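Long-range contacts in acetylene hydratase Ahy (Pelobacter acetylenicus, PDB 2E7Z), which catalyses the hydration of acetylene to acetaldehyde, using a tungsten ion held by two molybdopterin guanine dinucleotides together with a [4Fe-4S] cluster: residues A[86-91]-A[496-501]; A[122-127]-A[338-343]; A[327-332]-A[537-542]; A[477-482]-A[530-535]. All blocks are in the same frame, centred on the assembly; numbering follows the deposited sequence. Where two conformers were deposited one is given.

Contact 1. Residues A[86-91]-A[496-501]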
loop_
_atom_site.group_PDB
_atom_site.type_symbol
_atom_site.label_atom_id
_atom_site.label_comp_id
_atom_site.label_asym_id
_atom_site.label_seq_id
_atom_site.Cartn_x
_atom_site.Cartn_y
_atom_site.Cartn_z
ATOM N N GLU A 86 -21.387 4.851 -23.531
ATOM C CA GLU A 86 -22.299 4.048 -22.718
ATOM C C GLU A 86 -22.024 4.189 -21.230
ATOM O O GLU A 86 -22.947 4.264 -20.431
ATOM C CB GLU A 86 -22.251 2.578 -23.139
ATOM C CG GLU A 86 -22.820 2.394 -24.551
ATOM C CD GLU A 86 -22.841 0.947 -25.034
ATOM O OE1 GLU A 86 -22.572 0.028 -24.230
ATOM O OE2 GLU A 86 -23.119 0.714 -26.240
ATOM N N ILE A 87 -20.744 4.218 -20.874
ATOM C CA ILE A 87 -20.360 4.407 -19.476
ATOM C C ILE A 87 -20.908 5.744 -18.967
ATOM O O ILE A 87 -21.533 5.815 -17.891
ATOM C CB ILE A 87 -18.840 4.274 -19.317
ATOM C CG1 ILE A 87 -18.426 2.809 -19.490
ATOM C CG2 ILE A 87 -18.389 4.767 -17.952
ATOM C CD1 ILE A 87 -16.923 2.625 -19.755
ATOM N N ALA A 88 -20.731 6.819 -19.757
ATOM C CA ALA A 88 -21.205 8.141 -19.351
ATOM C C ALA A 88 -22.734 8.177 -19.235
ATOM O O ALA A 88 -23.291 8.714 -18.268
ATOM C CB ALA A 88 -20.718 9.209 -20.331
ATOM N N GLU A 89 -23.409 7.578 -20.220
ATOM C CA GLU A 89 -24.862 7.549 -20.183
ATOM C C GLU A 89 -25.376 6.840 -18.921
ATOM O O GLU A 89 -26.279 7.333 -18.246
ATOM C CB GLU A 89 -25.413 6.846 -21.423
ATOM C CG GLU A 89 -26.937 6.707 -21.425
ATOM C CD GLU A 89 -27.443 5.798 -22.538
ATOM O OE1 GLU A 89 -26.628 5.064 -23.164
ATOM O OE2 GLU A 89 -28.671 5.811 -22.784
ATOM N N LYS A 90 -24.793 5.677 -18.616
ATOM C CA LYS A 90 -25.225 4.923 -17.444
ATOM C C LYS A 90 -24.852 5.620 -16.133
ATOM O O LYS A 90 -25.645 5.653 -15.198
ATOM C CB LYS A 90 -24.663 3.504 -17.471
ATOM C CG LYS A 90 -25.167 2.641 -16.323
ATOM C CD LYS A 90 -25.357 1.169 -16.702
ATOM C CE LYS A 90 -26.543 0.581 -15.942
ATOM N NZ LYS A 90 -26.660 -0.885 -16.064
ATOM N N LEU A 91 -23.650 6.190 -16.069
ATOM C CA LEU A 91 -23.247 6.928 -14.882
ATOM C C LEU A 91 -24.156 8.143 -14.626
ATOM O O LEU A 91 -24.508 8.431 -13.490
ATOM C CB LEU A 91 -21.804 7.386 -15.033
ATOM C CG LEU A 91 -21.192 8.110 -13.837
ATOM C CD1 LEU A 91 -21.192 7.188 -12.637
ATOM C CD2 LEU A 91 -19.787 8.548 -14.212
ATOM N N ARG A 496 -10.202 11.836 -19.098
ATOM C CA ARG A 496 -10.596 13.012 -19.856
ATOM C C ARG A 496 -11.808 12.731 -20.734
ATOM O O ARG A 496 -12.725 13.550 -20.839
ATOM C CB ARG A 496 -9.461 13.529 -20.729
ATOM C CG ARG A 496 -9.830 14.878 -21.342
ATOM C CD ARG A 496 -8.827 15.386 -22.363
ATOM N NE ARG A 496 -9.059 16.834 -22.518
ATOM C CZ ARG A 496 -9.915 17.403 -23.369
ATOM N NH1 ARG A 496 -10.589 16.669 -24.260
ATOM N NH2 ARG A 496 -10.054 18.731 -23.365
ATOM N N GLU A 497 -11.795 11.589 -21.409
ATOM C CA GLU A 497 -12.910 11.245 -22.296
ATOM C C GLU A 497 -14.214 11.140 -21.505
ATOM O O GLU A 497 -15.274 11.574 -21.960
ATOM C CB GLU A 497 -12.626 9.937 -23.035
ATOM C CG GLU A 497 -11.531 10.055 -24.080
ATOM C CD GLU A 497 -11.949 10.859 -25.289
ATOM O OE1 GLU A 497 -13.122 10.770 -25.702
ATOM O OE2 GLU A 497 -11.082 11.559 -25.844
ATOM N N LEU A 498 -14.150 10.579 -20.307
ATOM C CA LEU A 498 -15.339 10.524 -19.470
ATOM C C LEU A 498 -15.733 11.919 -18.973
ATOM O O LEU A 498 -16.906 12.270 -19.002
ATOM C CB LEU A 498 -15.129 9.539 -18.306
ATOM C CG LEU A 498 -16.327 9.257 -17.410
ATOM C CD1 LEU A 498 -17.582 8.802 -18.175
ATOM C CD2 LEU A 498 -15.924 8.190 -16.402
ATOM N N ALA A 499 -14.756 12.709 -18.524
ATOM C CA ALA A 499 -15.017 14.062 -18.030
ATOM C C ALA A 499 -15.723 14.891 -19.084
ATOM O O ALA A 499 -16.684 15.594 -18.781
ATOM C CB ALA A 499 -13.721 14.711 -17.643
ATOM N N VAL A 500 -15.260 14.826 -20.328
ATOM C CA VAL A 500 -15.912 15.582 -21.399
ATOM C C VAL A 500 -17.387 15.189 -21.525
ATOM O O VAL A 500 -18.271 16.056 -21.575
ATOM C CB VAL A 500 -15.150 15.426 -22.733
ATOM C CG1 VAL A 500 -15.956 15.999 -23.906
ATOM C CG2 VAL A 500 -13.754 16.075 -22.643
ATOM N N ARG A 501 -17.661 13.889 -21.507
ATOM C CA ARG A 501 -19.041 13.406 -21.634
ATOM C C ARG A 501 -19.918 13.745 -20.446
ATOM O O ARG A 501 -21.135 13.811 -20.574
ATOM C CB ARG A 501 -19.061 11.902 -21.902
ATOM C CG ARG A 501 -18.484 11.519 -23.264
ATOM C CD ARG A 501 -18.171 10.026 -23.308
ATOM N NE ARG A 501 -17.854 9.526 -24.643
ATOM C CZ ARG A 501 -16.681 9.686 -25.254
ATOM N NH1 ARG A 501 -15.672 10.347 -24.654
ATOM N NH2 ARG A 501 -16.515 9.174 -26.460
#
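Ala88, in segment 86-91 of helix 80-98, faces Arg501 in segment 496-501 of helix 491-501 with their CA atoms 6.1 Å apart, where the axes of the two segments pass within 9.5 Å of each other at a signed crossing angle of -49°. CB of Ala88 lies 3.5 Å from CB of Arg501 and also touches CD1 of Leu498 at 3.8 Å. Leu498 is the branched group that fills the rest of the seam. Its CG stands anti to the backbone N (chi1 -174°), a torsion that carries the two methyls across to the other helix, where CD1 reaches the CG2 branch of Ile87 at 4.1 Å and CD2 approaches Leu91 CD2 more loosely. The side chains of Ile87 and Leu498 run at about a right angle to each other.

No hydrogen bond joins the two segments, yet Arg501 brings charge to the margin of this apolar seam. Its NH1 grips one residue twice, meeting Glu497 OE1 at 2.8 Å in a salt bridge and the Glu497 carbonyl O at 3.0 Å, both in the guanidinium plane. The remaining nitrogens turn to helix 80-98, NE to Asp85 and NH2 to Asp81, so three acidic side chains fix the rotation of the group. Ile87 also touches Tyr452 and Leu454, and Leu498 touches Phe410. Two helices packed side by side against strands of a largely parallel sheet are the mark of an alpha/beta layered domain, here within the molybdopterin oxidoreductase region of a DMSO reductase family enzyme.

Contact 2. Residues A[122-127]-A[338-343]; sequences FMNLLG and QMHEAL
The C-terminal end of helix 118-126 meets a loop with a short 3-10 turn at 340-342, and Asn124 makes the direct hydrogen bond between them. CG of Asn124 lies beside the backbone N (chi1 -73°), which directs the amide into the loop. There ND2 donates to the carbonyl O of Gln338 at 2.9 Å; that oxygen lies near the amide plane of Asn124, whereas the donor stands 38° above the carbonyl plane. The same ND2 is 3.2 Å from His340 ND1, with amide and imidazole planes turned 64° apart. The ring is held by NE2 of His340, which donates to Gln338 OE1 at 2.7 Å, and by ND1, which has a hydrogen bond with Tyr362.

Both segments change course here: Gly127 and Met339 each leave helical geometry with positive phi, so the contact lies where two helices end, in the region assigned to the molybdopterin oxidoreductase family. Glycine suits the first of these turns, since a CB at Gly127 would press on the carbonyl O of Leu126. Leu343 packs along this junction, its CD2 against Asn124 OD1 at 3.5 Å and its CD1 3.5 Å from the C atom of Gly127. At another point of the interface Leu125 CD2 meets Met339 CE at 3.8 Å, the thioether being bent at its last torsion. A water donates to both Asn124 O and Ala342 O, bridging two carbonyl oxygens, both acceptors.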
loop_
_atom_site.group_PDB
_atom_site.type_symbol
_atom_site.label_atom_id
_atom_site.label_comp_id
_atom_site.label_asym_id
_atom_site.label_seq_id
_atom_site.Cartn_x
_atom_site.Cartn_y
_atom_site.Cartn_z
ATOM N N PHE A 122 -11.619 14.765 -11.343
ATOM C CA PHE A 122 -12.880 14.310 -11.898
ATOM C C PHE A 122 -13.908 13.978 -10.828
ATOM O O PHE A 122 -15.058 14.442 -10.894
ATOM C CB PHE A 122 -12.610 13.066 -12.781
ATOM C CG PHE A 122 -13.846 12.361 -13.251
ATOM C CD1 PHE A 122 -14.609 12.889 -14.287
ATOM C CD2 PHE A 122 -14.230 11.153 -12.692
ATOM C CE1 PHE A 122 -15.767 12.273 -14.705
ATOM C CE2 PHE A 122 -15.379 10.492 -13.139
ATOM C CZ PHE A 122 -16.147 11.065 -14.141
ATOM N N MET A 123 -13.504 13.196 -9.823
ATOM C CA MET A 123 -14.441 12.827 -8.776
ATOM C C MET A 123 -14.932 14.063 -8.014
ATOM O O MET A 123 -16.112 14.138 -7.674
ATOM C CB MET A 123 -13.814 11.851 -7.787
ATOM C CG MET A 123 -13.501 10.501 -8.441
ATOM S SD MET A 123 -12.906 9.308 -7.193
ATOM C CE MET A 123 -14.462 8.932 -6.334
ATOM N N ASN A 124 -14.033 15.018 -7.763
ATOM C CA ASN A 124 -14.387 16.214 -6.974
ATOM C C ASN A 124 -15.312 17.129 -7.735
ATOM O O ASN A 124 -16.198 17.726 -7.139
ATOM C CB ASN A 124 -13.103 16.896 -6.502
ATOM C CG ASN A 124 -12.427 16.104 -5.384
ATOM O OD1 ASN A 124 -13.092 15.339 -4.679
ATOM N ND2 ASN A 124 -11.120 16.302 -5.202
ATOM N N LEU A 125 -15.162 17.167 -9.058
ATOM C CA LEU A 125 -16.084 17.917 -9.896
ATOM C C LEU A 125 -17.434 17.216 -10.017
ATOM O O LEU A 125 -18.468 17.879 -10.064
ATOM C CB LEU A 125 -15.490 18.164 -11.294
ATOM C CG LEU A 125 -14.293 19.113 -11.268
ATOM C CD1 LEU A 125 -13.483 19.014 -12.518
ATOM C CD2 LEU A 125 -14.787 20.572 -11.102
ATOM N N LEU A 126 -17.451 15.889 -10.093
ATOM C CA LEU A 126 -18.737 15.202 -10.116
ATOM C C LEU A 126 -19.465 15.320 -8.783
ATOM O O LEU A 126 -20.697 15.423 -8.758
ATOM C CB LEU A 126 -18.551 13.719 -10.396
ATOM C CG LEU A 126 -18.372 13.189 -11.806
ATOM C CD1 LEU A 126 -18.445 11.655 -11.719
ATOM C CD2 LEU A 126 -19.388 13.678 -12.853
ATOM N N GLY A 127 -18.708 15.286 -7.685
ATOM C CA GLY A 127 -19.233 15.386 -6.316
ATOM C C GLY A 127 -19.115 14.110 -5.517
ATOM O O GLY A 127 -19.795 13.943 -4.523
ATOM N N GLN A 338 -5.821 17.953 -8.077
ATOM C CA GLN A 338 -6.973 17.183 -7.579
ATOM C C GLN A 338 -8.196 18.035 -7.180
ATOM O O GLN A 338 -9.292 17.505 -7.107
ATOM C CB GLN A 338 -6.564 16.295 -6.410
ATOM C CG GLN A 338 -5.609 15.199 -6.820
ATOM C CD GLN A 338 -5.148 14.329 -5.673
ATOM O OE1 GLN A 338 -4.970 14.840 -4.552
ATOM N NE2 GLN A 338 -4.910 13.016 -5.927
ATOM N N MET A 339 -8.007 19.334 -6.882
ATOM C CA MET A 339 -9.140 20.259 -6.627
ATOM C C MET A 339 -10.045 19.732 -5.543
ATOM O O MET A 339 -11.274 19.781 -5.674
ATOM C CB MET A 339 -9.936 20.479 -7.913
ATOM C CG MET A 339 -9.213 21.355 -8.879
ATOM S SD MET A 339 -10.160 21.676 -10.400
ATOM C CE MET A 339 -11.716 22.338 -9.766
ATOM N N HIS A 340 -9.447 19.282 -4.434
ATOM C CA HIS A 340 -10.241 18.953 -3.242
ATOM C C HIS A 340 -11.100 20.099 -2.722
ATOM O O HIS A 340 -12.171 19.860 -2.183
ATOM C CB HIS A 340 -9.329 18.457 -2.126
ATOM C CG HIS A 340 -8.594 17.210 -2.495
ATOM N ND1 HIS A 340 -9.213 15.983 -2.605
ATOM C CD2 HIS A 340 -7.288 17.010 -2.798
ATOM C CE1 HIS A 340 -8.316 15.074 -2.960
ATOM N NE2 HIS A 340 -7.135 15.665 -3.071
ATOM N N GLU A 341 -10.656 21.322 -2.931
ATOM C CA GLU A 341 -11.481 22.406 -2.407
ATOM C C GLU A 341 -12.805 22.506 -3.148
ATOM O O GLU A 341 -13.800 22.920 -2.530
ATOM C CB GLU A 341 -10.743 23.744 -2.326
ATOM C CG GLU A 341 -11.549 24.817 -1.617
ATOM C CD GLU A 341 -11.651 24.601 -0.119
ATOM O OE1 GLU A 341 -10.605 24.614 0.547
ATOM O OE2 GLU A 341 -12.783 24.477 0.401
ATOM N N ALA A 342 -12.859 22.077 -4.405
ATOM C CA ALA A 342 -14.071 22.112 -5.186
ATOM C C ALA A 342 -15.167 21.182 -4.703
ATOM O O ALA A 342 -16.329 21.434 -4.999
ATOM C CB ALA A 342 -13.792 21.849 -6.649
ATOM N N LEU A 343 -14.806 20.092 -4.025
ATOM C CA LEU A 343 -15.824 19.167 -3.532
ATOM C C LEU A 343 -16.567 19.814 -2.357
ATOM O O LEU A 343 -15.940 20.192 -1.362
ATOM C CB LEU A 343 -15.185 17.896 -3.041
ATOM C CG LEU A 343 -16.103 16.771 -2.564
ATOM C CD1 LEU A 343 -16.975 16.263 -3.703
ATOM C CD2 LEU A 343 -15.268 15.659 -1.999
HETATM O O HOH W 1 -17.656 20.092 -7.132
#

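Contact 3. Residues A[327-332]-A[537-542]; sequences PHSDLV and YMSKLP
A chi1 of -164° turns the His328 ring away from its own backbone N and toward the carbonyl of Tyr537 in strand 536-538, while a chi1 of -175° at Ser539 sets OG where it can receive the N-H of Ser329. NE2 of His328 donates to Tyr537 O at 2.9 Å, almost perfectly straight at 177° and exactly in the ring plane, although it stands well above the plane of the carbonyl. CB of Ser539 sits 3.7 Å from the centroid of the His328 ring, a CH-pi contact over the face. On the ring's other nitrogen, ND1 accepts the N-H of Asp330, so both nitrogens and one face fix the imidazole.

The loop here is a type I beta turn from His328 to Leu331, and it docks on the chain leaving the two-stranded antiparallel sheet of 474-476 and 536-538. Each serine hydroxyl accepts a backbone N-H from the other segment: Ser329 N donates to Ser539 OG at 2.8 Å, and Lys540 N to Ser329 OG at 2.8 Å. Ser539 OG in turn donates to Lys540 O. Two waters extend the link, each donating to Met538 O and to a different carboxylate oxygen of Asp330.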
loop_
_atom_site.group_PDB
_atom_site.type_symbol
_atom_site.label_atom_id
_atom_site.label_comp_id
_atom_site.label_asym_id
_atom_site.label_seq_id
_atom_site.Cartn_x
_atom_site.Cartn_y
_atom_site.Cartn_z
ATOM N N PRO A 327 5.070 18.143 -1.261
ATOM C CA PRO A 327 4.873 18.258 -2.712
ATOM C C PRO A 327 6.194 18.658 -3.369
ATOM O O PRO A 327 6.948 19.450 -2.793
ATOM C CB PRO A 327 3.814 19.356 -2.840
ATOM C CG PRO A 327 3.050 19.314 -1.515
ATOM C CD PRO A 327 4.164 19.039 -0.508
ATOM N N HIS A 328 6.502 18.102 -4.538
ATOM C CA HIS A 328 7.819 18.353 -5.125
ATOM C C HIS A 328 7.968 19.844 -5.429
ATOM O O HIS A 328 7.066 20.457 -6.013
ATOM C CB HIS A 328 7.976 17.537 -6.406
ATOM C CG HIS A 328 9.389 17.421 -6.887
ATOM N ND1 HIS A 328 10.131 18.498 -7.346
ATOM C CD2 HIS A 328 10.202 16.341 -6.976
ATOM C CE1 HIS A 328 11.330 18.072 -7.713
ATOM N NE2 HIS A 328 11.398 16.771 -7.493
ATOM N N SER A 329 9.086 20.438 -5.003
ATOM C CA SER A 329 9.274 21.877 -5.123
ATOM C C SER A 329 9.316 22.390 -6.554
ATOM O O SER A 329 9.065 23.571 -6.778
ATOM C CB SER A 329 10.556 22.323 -4.376
ATOM O OG SER A 329 11.687 21.692 -4.966
ATOM N N ASP A 330 9.610 21.517 -7.521
ATOM C CA ASP A 330 9.810 21.947 -8.924
ATOM C C ASP A 330 8.517 21.838 -9.744
ATOM O O ASP A 330 8.492 22.303 -10.885
ATOM C CB ASP A 330 10.813 21.024 -9.647
ATOM C CG ASP A 330 12.257 21.184 -9.191
ATOM O OD1 ASP A 330 12.636 22.233 -8.596
ATOM O OD2 ASP A 330 13.024 20.224 -9.473
ATOM N N LEU A 331 7.470 21.209 -9.199
ATOM C CA LEU A 331 6.324 20.734 -9.996
ATOM C C LEU A 331 4.996 21.310 -9.503
ATOM O O LEU A 331 4.888 21.724 -8.335
ATOM C CB LEU A 331 6.264 19.191 -9.934
ATOM C CG LEU A 331 7.544 18.420 -10.214
ATOM C CD1 LEU A 331 7.307 16.910 -10.010
ATOM C CD2 LEU A 331 8.027 18.735 -11.643
ATOM N N VAL A 332 3.988 21.333 -10.370
ATOM C CA VAL A 332 2.638 21.668 -9.915
ATOM C C VAL A 332 2.147 20.536 -9.027
ATOM O O VAL A 332 2.123 19.396 -9.451
ATOM C CB VAL A 332 1.666 21.864 -11.088
ATOM C CG1 VAL A 332 0.269 22.164 -10.572
ATOM C CG2 VAL A 332 2.165 22.994 -11.994
ATOM N N TYR A 537 15.256 14.279 -10.396
ATOM C CA TYR A 537 15.115 15.645 -9.935
ATOM C C TYR A 537 14.801 15.653 -8.453
ATOM O O TYR A 537 13.748 15.162 -8.037
ATOM C CB TYR A 537 13.994 16.339 -10.699
ATOM C CG TYR A 537 14.305 16.508 -12.168
ATOM C CD1 TYR A 537 13.984 15.522 -13.092
ATOM C CD2 TYR A 537 14.910 17.670 -12.635
ATOM C CE1 TYR A 537 14.264 15.691 -14.452
ATOM C CE2 TYR A 537 15.186 17.860 -13.976
ATOM C CZ TYR A 537 14.866 16.872 -14.878
ATOM O OH TYR A 537 15.148 17.084 -16.210
ATOM N N MET A 538 15.720 16.206 -7.658
ATOM C CA MET A 538 15.516 16.291 -6.221
ATOM C C MET A 538 14.639 17.474 -5.866
ATOM O O MET A 538 14.740 18.535 -6.488
ATOM C CB MET A 538 16.865 16.429 -5.487
ATOM C CG MET A 538 17.861 15.300 -5.778
ATOM S SD MET A 538 17.274 13.624 -5.412
ATOM C CE MET A 538 16.691 13.832 -3.730
ATOM N N SER A 539 13.790 17.295 -4.859
ATOM C CA SER A 539 12.957 18.374 -4.347
ATOM C C SER A 539 13.674 19.106 -3.218
ATOM O O SER A 539 14.424 18.499 -2.438
ATOM C CB SER A 539 11.648 17.825 -3.773
ATOM O OG SER A 539 10.784 18.877 -3.384
ATOM N N LYS A 540 13.427 20.405 -3.135
ATOM C CA LYS A 540 13.728 21.147 -1.913
ATOM C C LYS A 540 12.636 20.836 -0.898
ATOM O O LYS A 540 11.535 20.396 -1.253
ATOM C CB LYS A 540 13.738 22.643 -2.198
ATOM C CG LYS A 540 14.821 23.092 -3.174
ATOM C CD LYS A 540 14.633 24.545 -3.564
ATOM C CE LYS A 540 15.405 25.485 -2.644
ATOM N NZ LYS A 540 15.658 26.831 -3.275
ATOM N N LEU A 541 12.952 21.055 0.374
ATOM C CA LEU A 541 12.019 20.792 1.444
ATOM C C LEU A 541 12.012 22.010 2.365
ATOM O O LEU A 541 13.008 22.744 2.418
ATOM C CB LEU A 541 12.466 19.552 2.225
ATOM C CG LEU A 541 12.404 18.207 1.493
ATOM C CD1 LEU A 541 12.992 17.146 2.379
ATOM C CD2 LEU A 541 10.979 17.838 1.129
ATOM N N PRO A 542 10.911 22.231 3.116
ATOM C CA PRO A 542 10.895 23.352 4.076
ATOM C C PRO A 542 11.946 23.193 5.169
ATOM O O PRO A 542 12.397 22.078 5.470
ATOM C CB PRO A 542 9.495 23.280 4.709
ATOM C CG PRO A 542 8.672 22.460 3.704
ATOM C CD PRO A 542 9.652 21.465 3.142
HETATM O O HOH W 2 15.450 19.304 -9.084
HETATM O O HOH W 3 14.552 21.245 -6.312
#

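Contact 4. Residues A[477-482]-A[530-535]; sequences TSQQVV and EYQKQY
The two amides of Gln479 and Gln532 meet with their planes 89° apart, the NE2 of Gln479 placed at the oxygen end of the other group. Gln532 OE1 receives this N-H at 2.9 Å on a lone pair and in its own carbonyl plane, and it lies close to the amide plane of Gln479 too, so the bond is well formed at both ends despite the perpendicular setting. The ring of Tyr531 is approached obliquely by Thr477 CG2, 3.7 Å from CD2, and stacks with the ring of Tyr537. The ring of Tyr535 meets His3 edge-to-face.

Between the backbones, Thr477 N donates to Tyr535 O at 2.9 Å. The Thr477 hydroxyl, set between backbone N and carbonyl carbon (chi1 56°), is directed at Gln534 O, although the exact place of OG1 is less sure. One water donates to both Thr477 O and Tyr535 O; another accepts from Gln480 N and donates to Gln532 OE1. The type I turn from Tyr531 to Gln534 leads the chain to the acceptors Gln534 O and Tyr535 O, beside the loop that follows strand 474-476. Further bonds hold the glutamines: Gln479 OE1 pairs with His3 N and Gln532 NE2 with Trp528 O. With the donor and acceptor ends of both amides engaged, their orientations are fixed, and the join depends chiefly on directional, uncharged hydrogen bonds, with a small apolar touch at Tyr531.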
loop_
_atom_site.group_PDB
_atom_site.type_symbol
_atom_site.label_atom_id
_atom_site.label_comp_id
_atom_site.label_asym_id
_atom_site.label_seq_id
_atom_site.Cartn_x
_atom_site.Cartn_y
_atom_site.Cartn_z
ATOM N N THR A 477 12.699 10.160 -13.858
ATOM C CA THR A 477 12.042 10.117 -15.162
ATOM C C THR A 477 12.012 8.698 -15.739
ATOM O O THR A 477 12.925 7.907 -15.509
ATOM C CB THR A 477 12.747 11.071 -16.143
ATOM O OG1 THR A 477 14.139 10.709 -16.208
ATOM C CG2 THR A 477 12.621 12.513 -15.671
ATOM N N SER A 478 10.947 8.413 -16.483
ATOM C CA SER A 478 10.788 7.163 -17.191
ATOM C C SER A 478 10.519 7.434 -18.659
ATOM O O SER A 478 9.547 8.099 -18.999
ATOM C CB SER A 478 9.624 6.381 -16.603
ATOM O OG SER A 478 9.653 5.071 -17.122
ATOM N N GLN A 479 11.369 6.909 -19.534
ATOM C CA GLN A 479 11.146 7.057 -20.964
ATOM C C GLN A 479 10.193 6.015 -21.481
ATOM O O GLN A 479 10.181 4.868 -20.982
ATOM C CB GLN A 479 12.483 6.969 -21.692
ATOM C CG GLN A 479 13.478 8.052 -21.281
ATOM C CD GLN A 479 14.700 8.005 -22.155
ATOM O OE1 GLN A 479 15.494 7.072 -22.082
ATOM N NE2 GLN A 479 14.813 8.975 -23.041
ATOM N N GLN A 480 9.425 6.405 -22.503
ATOM C CA GLN A 480 8.576 5.476 -23.234
ATOM C C GLN A 480 9.411 4.582 -24.160
ATOM O O GLN A 480 10.161 5.100 -24.994
ATOM C CB GLN A 480 7.591 6.257 -24.065
ATOM C CG GLN A 480 6.556 5.408 -24.744
ATOM C CD GLN A 480 5.481 6.209 -25.432
ATOM O OE1 GLN A 480 5.481 7.447 -25.391
ATOM N NE2 GLN A 480 4.540 5.516 -26.040
ATOM N N VAL A 481 9.256 3.263 -24.057
ATOM C CA VAL A 481 10.027 2.366 -24.918
ATOM C C VAL A 481 9.337 2.127 -26.263
ATOM O O VAL A 481 9.960 2.235 -27.336
ATOM C CB VAL A 481 10.381 1.045 -24.197
ATOM C CG1 VAL A 481 11.288 0.203 -25.086
ATOM C CG2 VAL A 481 11.079 1.337 -22.877
ATOM N N VAL A 482 8.057 1.777 -26.212
ATOM C CA VAL A 482 7.257 1.509 -27.420
ATOM C C VAL A 482 5.878 2.146 -27.311
ATOM O O VAL A 482 5.457 2.578 -26.235
ATOM C CB VAL A 482 7.103 -0.028 -27.730
ATOM C CG1 VAL A 482 8.451 -0.708 -28.001
ATOM C CG2 VAL A 482 6.348 -0.741 -26.601
ATOM N N GLU A 530 12.962 17.577 -23.226
ATOM C CA GLU A 530 14.158 17.984 -22.508
ATOM C C GLU A 530 14.216 17.390 -21.087
ATOM O O GLU A 530 15.263 16.903 -20.650
ATOM C CB GLU A 530 14.204 19.507 -22.437
ATOM C CG GLU A 530 15.439 20.067 -21.742
ATOM C CD GLU A 530 15.482 21.606 -21.684
ATOM O OE1 GLU A 530 14.495 22.294 -22.077
ATOM O OE2 GLU A 530 16.530 22.134 -21.246
ATOM N N TYR A 531 13.076 17.378 -20.412
ATOM C CA TYR A 531 13.007 16.951 -19.026
ATOM C C TYR A 531 13.495 15.526 -18.845
ATOM O O TYR A 531 14.168 15.239 -17.869
ATOM C CB TYR A 531 11.571 17.056 -18.532
ATOM C CG TYR A 531 11.426 16.994 -17.035
ATOM C CD1 TYR A 531 11.625 18.129 -16.247
ATOM C CD2 TYR A 531 11.037 15.817 -16.401
ATOM C CE1 TYR A 531 11.466 18.095 -14.870
ATOM C CE2 TYR A 531 10.871 15.766 -15.028
ATOM C CZ TYR A 531 11.092 16.906 -14.259
ATOM O OH TYR A 531 10.920 16.887 -12.886
ATOM N N GLN A 532 13.147 14.637 -19.782
ATOM C CA GLN A 532 13.429 13.206 -19.607
ATOM C C GLN A 532 14.902 12.885 -19.742
ATOM O O GLN A 532 15.304 11.755 -19.458
ATOM C CB GLN A 532 12.660 12.393 -20.639
ATOM C CG GLN A 532 13.200 12.572 -22.059
ATOM C CD GLN A 532 12.320 11.910 -23.060
ATOM O OE1 GLN A 532 12.519 10.736 -23.419
ATOM N NE2 GLN A 532 11.288 12.640 -23.479
ATOM N N LYS A 533 15.697 13.866 -20.173
ATOM C CA LYS A 533 17.112 13.629 -20.416
ATOM C C LYS A 533 17.918 13.481 -19.127
ATOM O O LYS A 533 19.026 12.956 -19.155
ATOM C CB LYS A 533 17.700 14.697 -21.344
ATOM C CG LYS A 533 17.133 14.618 -22.767
ATOM C CD LYS A 533 17.681 15.746 -23.635
ATOM C CE LYS A 533 17.111 15.660 -25.042
ATOM N NZ LYS A 533 17.685 16.698 -25.950
ATOM N N GLN A 534 17.369 13.946 -18.009
ATOM C CA GLN A 534 18.025 13.800 -16.727
ATOM C C GLN A 534 17.309 12.731 -15.927
ATOM O O GLN A 534 16.078 12.665 -15.942
ATOM C CB GLN A 534 17.951 15.128 -15.999
ATOM C CG GLN A 534 18.606 15.099 -14.624
ATOM C CD GLN A 534 18.782 16.480 -14.004
ATOM O OE1 GLN A 534 19.256 17.409 -14.654
ATOM N NE2 GLN A 534 18.431 16.611 -12.730
ATOM N N TYR A 535 18.080 11.875 -15.256
ATOM C CA TYR A 535 17.502 10.755 -14.521
ATOM C C TYR A 535 16.586 11.154 -13.381
ATOM O O TYR A 535 15.510 10.575 -13.210
ATOM C CB TYR A 535 18.586 9.879 -13.898
ATOM C CG TYR A 535 19.371 9.032 -14.847
ATOM C CD1 TYR A 535 18.757 8.350 -15.888
ATOM C CD2 TYR A 535 20.733 8.846 -14.642
ATOM C CE1 TYR A 535 19.507 7.527 -16.747
ATOM C CE2 TYR A 535 21.478 8.041 -15.469
ATOM C CZ TYR A 535 20.870 7.378 -16.527
ATOM O OH TYR A 535 21.602 6.569 -17.378
HETATM O O HOH W 4 15.469 7.913 -13.862
HETATM O O HOH W 5 9.719 9.182 -23.496
#

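In the fold
From the N terminus, helix 80-98 opens contact 1, whose loop closes only at helix 491-501. Contact 2 is nested inside, linking helix 118-126 to the loop after helix 334-337; the two meet where Phe122 packs on Leu498 and Ala499. Contact 3 opens at 327-332, before either loop has closed, and ends at 537-542, so it crosses both. Contact 4 is nested within contact 3, in series with contact 2 and crossing contact 1. Contacts 3 and 4 adjoin through Tyr537, which packs on Thr477 and probably hydrogen-bonds to Tyr531 O. Contact 1 packs two helices and contact 2 ties a helix end to a loop, on the same flank, while 3 and 4 hold loops around the two-stranded sheet 474-476/536-538.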